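Long-range contacts in thymidylate synthase 1 (Bacillus subtilis, PDB 1BSF), which catalyses the reductive methylation of dUMP to dTMP with 5,10-methylenetetrahydrofolate as methyl donor and reductant, supplying a precursor for DNA synthesis: residues 6-11 / 232-237; 181-186 / 221-226. All coordinates share one frame; numbering follows the deposited sequence.

Overall arrangement
Helix 3-17 near the N terminus carries 6-11, which meets 232-237 in the C-terminal part of helix 225-235 and just beyond; interaction 1 therefore closes a loop of 220 residues. Within that loop lies interaction 2, where 181-186 pairs with 221-226 and closes a much shorter one of 34 residues, holding helix 188-206 and most of strand 209-223. Just beyond that strand, helix 225-235 runs from interaction 2 toward interaction 1. The two centres are 13 Å apart, and Met-184 bridges them: its O lies 2.5 Å from Tyr-7 OH, a probable hydrogen bond, and its side chain packs on Ile-10 and Ile-11. Together they tie the N-terminal helix to the central sheet.

Interaction 1: residues 6-11 / 232-237; sequences QYNSII and IQMERE
The backbones of helix 3-17 and of the C-terminal part of helix 225-235 come closest at Asn-8 and Met-234, whose CA atoms are 6.1 Å apart, a spacing that brings Asn-8 right up to the backbone of its partner. This is a helix-helix contact of the thymidylate synthase fold, largely buried, its centre about 19 Å from the centre of the chain, and it buries 227 Å² between the two segments. Asn-8 and Met-234 account for most of that area. Their side chains run alongside each other head to tail, the amide reaching the backbone of the methionine while the thioether reaches back to the base of the asparagine. Asn-8 ND2 lies 3.1 Å from Met-234 CA and gives a weak but nearly straight hydrogen bond to Met-234 SD (3.2 Å, 166° at the hydrogen). The bend of the methionine chain at chi2 (-105°) carries SD back toward the asparagine, 3.5 Å from Asn-8 CB. One turn further along helix 3-17, Ile-11 adds apolar contact to the same sulfur, with its CB 3.9 Å from Met-234 SD. On another flank Gln-233 lies crosswise to Tyr-7, their amide and ring planes 28° apart. The phenol OH of Tyr-7 bonds to the backbone O of Met-184, and Gln-233 NE2 bonds to Thr-59 OG1, so the polar ends of both have partners beyond the two helices. Leu-230, one turn earlier on helix 225-235, extends the apolar packing onto Tyr-7 and Ile-11. Between the two segments the ring is approached obliquely, Gln-233 NE2 standing 3.9 Å from Tyr-7 CE2.

Interaction 2: residues 181-186 / 221-226; sequences SNDMAL and HVYTRH
The imidazole of His-221 has Asn-182 O over one face and, at its edge, Ser-181 OG near the ring plane and Tyr-223 CE1 in it. These groups sit where strands 181-183 and 209-223 pair in parallel, the two strands of a beta-alpha-beta unit whose helix is 188-206. The short strand axes approach to 6.2 Å at 40°, and a single bridge, Asp-183 with His-221, fixes the register. On the backbone, Met-184 N donates to His-221 O (3.2 Å), whereas the bond from His-221 N to Asn-182 O is weak. With CG between its own N and carbonyl carbon (chi1 53°), the His-221 ring is placed so that NE2 donates to Ser-181 OG at 3.3 Å, the oxygen lying 22° out of the ring plane. Arg-140 of the second subunit packs on both residues. Ser-181, Asn-182, Asp-183, His-221, Val-222 and Tyr-223 are predicted to bind dUMP at a site shared between the subunits, and Asp-183 also the folate, so this junction probably shapes that pocket. The carboxylate of Asp-183 lies nearly parallel to the Tyr-223 ring, and OD2 approaches the ring obliquely. Asp-183 OD1 accepts from Ala-185 N at 2.7 Å on its anti side, which makes an Asx turn. Tyr-223 CB, still on the strand, sits over one face of the His-226 ring near its rim. Beside that ring Ala-185 CB meets His-226 ND1 at 3.6 Å, and Leu-186 CD1 reaches His-226 CE1 at 3.5 Å.

Interaction 1: residues 6-11 / 232-237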
ATOM      1  N   GLN A   6      12.050   3.416 -16.996  1.00 19.20           N
ATOM      2  CA  GLN A   6      11.052   3.912 -16.047  1.00 14.51           C
ATOM      3  C   GLN A   6      11.607   4.940 -15.063  1.00 13.12           C
ATOM      4  O   GLN A   6      10.896   5.871 -14.673  1.00  4.27           O
ATOM      5  CB  GLN A   6      10.427   2.757 -15.244  1.00 12.75           C
ATOM      6  CG  GLN A   6      10.388   1.415 -15.954  1.00 16.07           C
ATOM      7  CD  GLN A   6       9.254   0.519 -15.479  1.00 17.52           C
ATOM      8  OE1 GLN A   6       8.359   0.952 -14.754  1.00 17.26           O
ATOM      9  NE2 GLN A   6       9.288  -0.740 -15.897  1.00 20.00           N
ATOM     10  N   TYR A   7      12.870   4.774 -14.662  1.00 12.49           N
ATOM     11  CA  TYR A   7      13.477   5.690 -13.702  1.00 10.49           C
ATOM     12  C   TYR A   7      13.428   7.136 -14.175  1.00 12.65           C
ATOM     13  O   TYR A   7      12.916   8.010 -13.467  1.00 10.45           O
ATOM     14  CB  TYR A   7      14.922   5.290 -13.415  1.00 13.40           C
ATOM     15  CG  TYR A   7      15.635   6.252 -12.497  1.00  5.06           C
ATOM     16  CD1 TYR A   7      15.446   6.193 -11.119  1.00 16.54           C
ATOM     17  CD2 TYR A   7      16.485   7.232 -13.007  1.00 15.82           C
ATOM     18  CE1 TYR A   7      16.086   7.080 -10.264  1.00 21.66           C
ATOM     19  CE2 TYR A   7      17.137   8.130 -12.163  1.00 18.98           C
ATOM     20  CZ  TYR A   7      16.932   8.046 -10.790  1.00 24.48           C
ATOM     21  OH  TYR A   7      17.587   8.903  -9.935  1.00 31.29           O
ATOM     22  N   ASN A   8      13.965   7.383 -15.368  1.00 18.76           N
ATOM     23  CA  ASN A   8      13.983   8.726 -15.952  1.00 21.51           C
ATOM     24  C   ASN A   8      12.569   9.132 -16.403  1.00 20.85           C
ATOM     25  O   ASN A   8      12.272  10.314 -16.593  1.00 17.81           O
ATOM     26  CB  ASN A   8      14.964   8.782 -17.142  1.00 24.75           C
ATOM     27  CG  ASN A   8      16.333   8.191 -16.810  1.00 27.64           C
ATOM     28  OD1 ASN A   8      16.524   6.973 -16.851  1.00 28.18           O
ATOM     29  ND2 ASN A   8      17.295   9.056 -16.487  1.00 30.92           N
ATOM     30  N   SER A   9      11.700   8.143 -16.578  1.00 21.84           N
ATOM     31  CA  SER A   9      10.322   8.406 -16.976  1.00 23.28           C
ATOM     32  C   SER A   9       9.622   9.034 -15.774  1.00 23.10           C
ATOM     33  O   SER A   9       8.565   9.635 -15.904  1.00 22.37           O
ATOM     34  CB  SER A   9       9.618   7.099 -17.355  1.00 22.65           C
ATOM     35  OG  SER A   9       8.740   7.277 -18.450  1.00 24.74           O
ATOM     36  N   ILE A  10      10.228   8.883 -14.598  1.00 23.54           N
ATOM     37  CA  ILE A  10       9.670   9.427 -13.361  1.00 18.60           C
ATOM     38  C   ILE A  10      10.411  10.697 -12.917  1.00 16.24           C
ATOM     39  O   ILE A  10       9.813  11.596 -12.325  1.00  3.22           O
ATOM     40  CB  ILE A  10       9.727   8.368 -12.219  1.00 16.93           C
ATOM     41  CG1 ILE A  10       8.659   7.293 -12.456  1.00 14.57           C
ATOM     42  CG2 ILE A  10       9.537   9.039 -10.852  1.00 12.89           C
ATOM     43  CD1 ILE A  10       8.522   6.287 -11.310  1.00 12.71           C
ATOM     44  N   ILE A  11      11.706  10.784 -13.213  1.00 17.57           N
ATOM     45  CA  ILE A  11      12.463  11.968 -12.812  1.00 18.89           C
ATOM     46  C   ILE A  11      11.973  13.256 -13.490  1.00 21.69           C
ATOM     47  O   ILE A  11      11.536  14.192 -12.816  1.00 23.01           O
ATOM     48  CB  ILE A  11      13.955  11.798 -13.089  1.00 16.77           C
ATOM     49  CG1 ILE A  11      14.522  10.671 -12.211  1.00 15.58           C
ATOM     50  CG2 ILE A  11      14.672  13.118 -12.832  1.00 15.58           C
ATOM     51  CD1 ILE A  11      14.949  11.112 -10.814  1.00  8.04           C
ATOM     52  N   ILE A 232      21.836  14.998 -16.308  1.00 20.46           N
ATOM     53  CA  ILE A 232      22.977  14.418 -17.004  1.00 17.85           C
ATOM     54  C   ILE A 232      22.802  12.910 -17.022  1.00 17.66           C
ATOM     55  O   ILE A 232      23.049  12.258 -18.032  1.00 19.23           O
ATOM     56  CB  ILE A 232      24.310  14.737 -16.281  1.00 16.77           C
ATOM     57  CG1 ILE A 232      24.833  16.105 -16.713  1.00 19.72           C
ATOM     58  CG2 ILE A 232      25.346  13.658 -16.580  1.00 10.03           C
ATOM     59  CD1 ILE A 232      25.840  16.688 -15.742  1.00  8.72           C
ATOM     60  N   GLN A 233      22.379  12.367 -15.887  1.00 19.47           N
ATOM     61  CA  GLN A 233      22.185  10.932 -15.753  1.00 19.70           C
ATOM     62  C   GLN A 233      21.222  10.442 -16.816  1.00 22.06           C
ATOM     63  O   GLN A 233      21.396   9.365 -17.378  1.00 23.54           O
ATOM     64  CB  GLN A 233      21.639  10.612 -14.364  1.00 22.36           C
ATOM     65  CG  GLN A 233      21.670   9.140 -14.017  1.00 21.25           C
ATOM     66  CD  GLN A 233      21.352   8.902 -12.573  1.00 18.85           C
ATOM     67  OE1 GLN A 233      21.395   9.827 -11.762  1.00 24.77           O
ATOM     68  NE2 GLN A 233      21.028   7.659 -12.231  1.00 21.77           N
ATOM     69  N   MET A 234      20.208  11.253 -17.088  1.00 27.98           N
ATOM     70  CA  MET A 234      19.198  10.932 -18.083  1.00 27.91           C
ATOM     71  C   MET A 234      19.799  10.736 -19.460  1.00 28.08           C
ATOM     72  O   MET A 234      19.419   9.815 -20.186  1.00 26.90           O
ATOM     73  CB  MET A 234      18.176  12.054 -18.149  1.00 31.57           C
ATOM     74  CG  MET A 234      17.800  12.594 -16.796  1.00 33.73           C
ATOM     75  SD  MET A 234      16.175  12.015 -16.337  1.00 38.43           S
ATOM     76  CE  MET A 234      15.204  12.739 -17.645  1.00 38.50           C
ATOM     77  N   GLU A 235      20.734  11.616 -19.816  1.00 30.00           N
ATOM     78  CA  GLU A 235      21.392  11.571 -21.124  1.00 30.49           C
ATOM     79  C   GLU A 235      22.560  10.601 -21.179  1.00 25.07           C
ATOM     80  O   GLU A 235      23.119  10.346 -22.239  1.00 23.45           O
ATOM     81  CB  GLU A 235      21.862  12.973 -21.526  1.00 34.17           C
ATOM     82  CG  GLU A 235      20.766  13.799 -22.200  1.00 43.51           C
ATOM     83  CD  GLU A 235      20.418  15.060 -21.429  1.00 49.56           C
ATOM     84  OE1 GLU A 235      21.266  15.980 -21.408  1.00 53.51           O
ATOM     85  OE2 GLU A 235      19.306  15.129 -20.848  1.00 50.71           O
ATOM     86  N   ARG A 236      22.919  10.059 -20.027  1.00 26.15           N
ATOM     87  CA  ARG A 236      24.006   9.100 -19.943  1.00 25.51           C
ATOM     88  C   ARG A 236      23.648   7.898 -20.809  1.00 24.70           C
ATOM     89  O   ARG A 236      22.505   7.743 -21.223  1.00 25.98           O
ATOM     90  CB  ARG A 236      24.207   8.674 -18.487  1.00 26.64           C
ATOM     91  CG  ARG A 236      25.353   7.706 -18.263  1.00 30.94           C
ATOM     92  CD  ARG A 236      26.583   8.429 -17.748  1.00 35.46           C
ATOM     93  NE  ARG A 236      26.586   8.562 -16.293  1.00 35.20           N
ATOM     94  CZ  ARG A 236      27.510   9.237 -15.615  1.00 38.64           C
ATOM     95  NH1 ARG A 236      28.502   9.840 -16.267  1.00 37.66           N
ATOM     96  NH2 ARG A 236      27.451   9.304 -14.290  1.00 34.08           N
ATOM     97  N   GLU A 237      24.632   7.053 -21.086  1.00 28.65           N
ATOM     98  CA  GLU A 237      24.424   5.869 -21.913  1.00 28.22           C
ATOM     99  C   GLU A 237      23.624   4.815 -21.158  1.00 29.07           C
ATOM    100  O   GLU A 237      23.543   4.845 -19.930  1.00 32.86           O
ATOM    101  CB  GLU A 237      25.782   5.279 -22.335  1.00 21.96           C
ATOM    102  CG  GLU A 237      25.689   4.095 -23.293  1.00 18.61           C
ATOM    103  CD  GLU A 237      26.870   4.013 -24.250  1.00 24.41           C
ATOM    104  OE1 GLU A 237      28.026   4.068 -23.779  1.00 23.80           O
ATOM    105  OE2 GLU A 237      26.645   3.892 -25.477  1.00 24.90           O
TER

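Interaction 2: residues 181-186 / 221-226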
ATOM      1  N   SER A 181       7.535   6.784   1.215  1.00 19.23           N
ATOM      2  CA  SER A 181       8.323   7.882   0.683  1.00 24.30           C
ATOM      3  C   SER A 181       9.479   7.244  -0.059  1.00 23.02           C
ATOM      4  O   SER A 181       9.687   6.034   0.038  1.00 25.10           O
ATOM      5  CB  SER A 181       8.857   8.783   1.802  1.00 27.37           C
ATOM      6  OG  SER A 181       9.269  10.041   1.285  1.00 26.81           O
ATOM      7  N   ASN A 182      10.223   8.048  -0.802  1.00 23.29           N
ATOM      8  CA  ASN A 182      11.353   7.528  -1.554  1.00 20.73           C
ATOM      9  C   ASN A 182      12.083   8.618  -2.312  1.00 20.40           C
ATOM     10  O   ASN A 182      11.476   9.374  -3.076  1.00 19.24           O
ATOM     11  CB  ASN A 182      10.877   6.465  -2.551  1.00 21.65           C
ATOM     12  CG  ASN A 182      11.634   5.153  -2.420  1.00 18.38           C
ATOM     13  OD1 ASN A 182      11.687   4.359  -3.361  1.00  9.42           O
ATOM     14  ND2 ASN A 182      12.217   4.918  -1.250  1.00 14.84           N
ATOM     15  N   ASP A 183      13.393   8.692  -2.090  1.00 19.51           N
ATOM     16  CA  ASP A 183      14.243   9.659  -2.779  1.00 18.87           C
ATOM     17  C   ASP A 183      14.665   8.999  -4.082  1.00 13.28           C
ATOM     18  O   ASP A 183      15.368   7.986  -4.076  1.00 10.72           O
ATOM     19  CB  ASP A 183      15.489   9.987  -1.942  1.00 23.14           C
ATOM     20  CG  ASP A 183      16.215  11.229  -2.431  1.00 25.59           C
ATOM     21  OD1 ASP A 183      16.365  11.403  -3.662  1.00 25.31           O
ATOM     22  OD2 ASP A 183      16.639  12.036  -1.581  1.00 27.99           O
ATOM     23  N   MET A 184      14.220   9.561  -5.199  1.00 14.04           N
ATOM     24  CA  MET A 184      14.571   9.013  -6.495  1.00 13.42           C
ATOM     25  C   MET A 184      16.046   9.218  -6.779  1.00 14.49           C
ATOM     26  O   MET A 184      16.620   8.536  -7.621  1.00 17.83           O
ATOM     27  CB  MET A 184      13.756   9.688  -7.591  1.00 16.11           C
ATOM     28  CG  MET A 184      12.253   9.544  -7.428  1.00 18.47           C
ATOM     29  SD  MET A 184      11.776   7.881  -6.957  1.00 25.63           S
ATOM     30  CE  MET A 184      11.697   7.102  -8.562  1.00 24.38           C
ATOM     31  N   ALA A 185      16.665  10.147  -6.059  1.00 12.87           N
ATOM     32  CA  ALA A 185      18.065  10.460  -6.270  1.00 10.42           C
ATOM     33  C   ALA A 185      19.078   9.636  -5.466  1.00 13.17           C
ATOM     34  O   ALA A 185      20.200   9.422  -5.927  1.00 11.45           O
ATOM     35  CB  ALA A 185      18.286  11.949  -6.026  1.00  9.26           C
ATOM     36  N   LEU A 186      18.701   9.167  -4.278  1.00 16.16           N
ATOM     37  CA  LEU A 186      19.639   8.381  -3.463  1.00 18.98           C
ATOM     38  C   LEU A 186      19.025   7.166  -2.799  1.00 15.99           C
ATOM     39  O   LEU A 186      19.741   6.288  -2.318  1.00 17.29           O
ATOM     40  CB  LEU A 186      20.268   9.240  -2.362  1.00 17.17           C
ATOM     41  CG  LEU A 186      20.633  10.696  -2.651  1.00 21.56           C
ATOM     42  CD1 LEU A 186      19.841  11.590  -1.706  1.00 20.97           C
ATOM     43  CD2 LEU A 186      22.134  10.910  -2.467  1.00 12.55           C
ATOM     44  N   HIS A 221      10.124  12.225  -4.424  1.00 17.79           N
ATOM     45  CA  HIS A 221      10.719  13.539  -4.501  1.00 15.92           C
ATOM     46  C   HIS A 221      12.211  13.459  -4.726  1.00 12.92           C
ATOM     47  O   HIS A 221      12.826  12.408  -4.598  1.00 14.15           O
ATOM     48  CB  HIS A 221      10.434  14.332  -3.218  1.00 17.97           C
ATOM     49  CG  HIS A 221      10.809  13.620  -1.944  1.00 12.71           C
ATOM     50  ND1 HIS A 221      12.088  13.627  -1.432  1.00 16.82           N
ATOM     51  CD2 HIS A 221      10.049  12.940  -1.048  1.00  8.99           C
ATOM     52  CE1 HIS A 221      12.103  12.981  -0.278  1.00  9.05           C
ATOM     53  NE2 HIS A 221      10.880  12.555  -0.021  1.00 11.76           N
ATOM     54  N   VAL A 222      12.767  14.604  -5.078  1.00 10.21           N
ATOM     55  CA  VAL A 222      14.180  14.749  -5.324  1.00 14.44           C
ATOM     56  C   VAL A 222      14.506  16.087  -4.715  1.00 17.37           C
ATOM     57  O   VAL A 222      13.627  16.928  -4.576  1.00 11.00           O
ATOM     58  CB  VAL A 222      14.472  14.761  -6.831  1.00 12.13           C
ATOM     59  CG1 VAL A 222      13.929  13.499  -7.458  1.00 10.88           C
ATOM     60  CG2 VAL A 222      13.849  15.990  -7.488  1.00 10.13           C
ATOM     61  N   TYR A 223      15.756  16.280  -4.331  1.00 18.73           N
ATOM     62  CA  TYR A 223      16.144  17.544  -3.750  1.00 23.61           C
ATOM     63  C   TYR A 223      16.533  18.487  -4.882  1.00 25.69           C
ATOM     64  O   TYR A 223      16.943  18.033  -5.944  1.00 29.86           O
ATOM     65  CB  TYR A 223      17.303  17.317  -2.776  1.00 26.06           C
ATOM     66  CG  TYR A 223      16.878  16.529  -1.555  1.00 26.38           C
ATOM     67  CD1 TYR A 223      16.154  15.342  -1.688  1.00 26.60           C
ATOM     68  CD2 TYR A 223      17.154  16.991  -0.274  1.00 28.35           C
ATOM     69  CE1 TYR A 223      15.709  14.640  -0.575  1.00 24.51           C
ATOM     70  CE2 TYR A 223      16.712  16.297   0.852  1.00 29.31           C
ATOM     71  CZ  TYR A 223      15.984  15.122   0.696  1.00 29.50           C
ATOM     72  OH  TYR A 223      15.497  14.463   1.808  1.00 29.93           O
ATOM     73  N   THR A 224      16.383  19.791  -4.663  1.00 27.20           N
ATOM     74  CA  THR A 224      16.723  20.779  -5.695  1.00 25.13           C
ATOM     75  C   THR A 224      18.163  20.655  -6.213  1.00 22.96           C
ATOM     76  O   THR A 224      18.393  20.481  -7.405  1.00 16.33           O
ATOM     77  CB  THR A 224      16.491  22.225  -5.180  1.00 26.31           C
ATOM     78  OG1 THR A 224      16.719  22.281  -3.766  1.00 24.01           O
ATOM     79  CG2 THR A 224      15.068  22.669  -5.481  1.00 25.14           C
ATOM     80  N   ARG A 225      19.134  20.736  -5.319  1.00 22.48           N
ATOM     81  CA  ARG A 225      20.525  20.623  -5.745  1.00 24.33           C
ATOM     82  C   ARG A 225      20.760  19.392  -6.636  1.00 26.94           C
ATOM     83  O   ARG A 225      21.632  19.406  -7.517  1.00 27.68           O
ATOM     84  CB  ARG A 225      21.449  20.564  -4.524  1.00 21.50           C
ATOM     85  CG  ARG A 225      21.713  21.931  -3.892  1.00 21.60           C
ATOM     86  CD  ARG A 225      23.172  22.133  -3.549  1.00 24.93           C
ATOM     87  NE  ARG A 225      23.333  23.068  -2.440  1.00 31.63           N
ATOM     88  CZ  ARG A 225      24.387  23.095  -1.629  1.00 38.53           C
ATOM     89  NH1 ARG A 225      25.388  22.237  -1.800  1.00 40.06           N
ATOM     90  NH2 ARG A 225      24.445  23.984  -0.644  1.00 40.11           N
ATOM     91  N   HIS A 226      19.975  18.338  -6.415  1.00 24.01           N
ATOM     92  CA  HIS A 226      20.125  17.100  -7.183  1.00 24.65           C
ATOM     93  C   HIS A 226      19.597  17.135  -8.623  1.00 24.85           C
ATOM     94  O   HIS A 226      19.918  16.255  -9.420  1.00 25.74           O
ATOM     95  CB  HIS A 226      19.449  15.948  -6.436  1.00 23.50           C
ATOM     96  CG  HIS A 226      20.014  15.694  -5.071  1.00 25.85           C
ATOM     97  ND1 HIS A 226      19.420  14.839  -4.170  1.00 29.88           N
ATOM     98  CD2 HIS A 226      21.120  16.176  -4.458  1.00 29.49           C
ATOM     99  CE1 HIS A 226      20.137  14.803  -3.058  1.00 27.90           C
ATOM    100  NE2 HIS A 226      21.173  15.606  -3.208  1.00 31.71           N
TER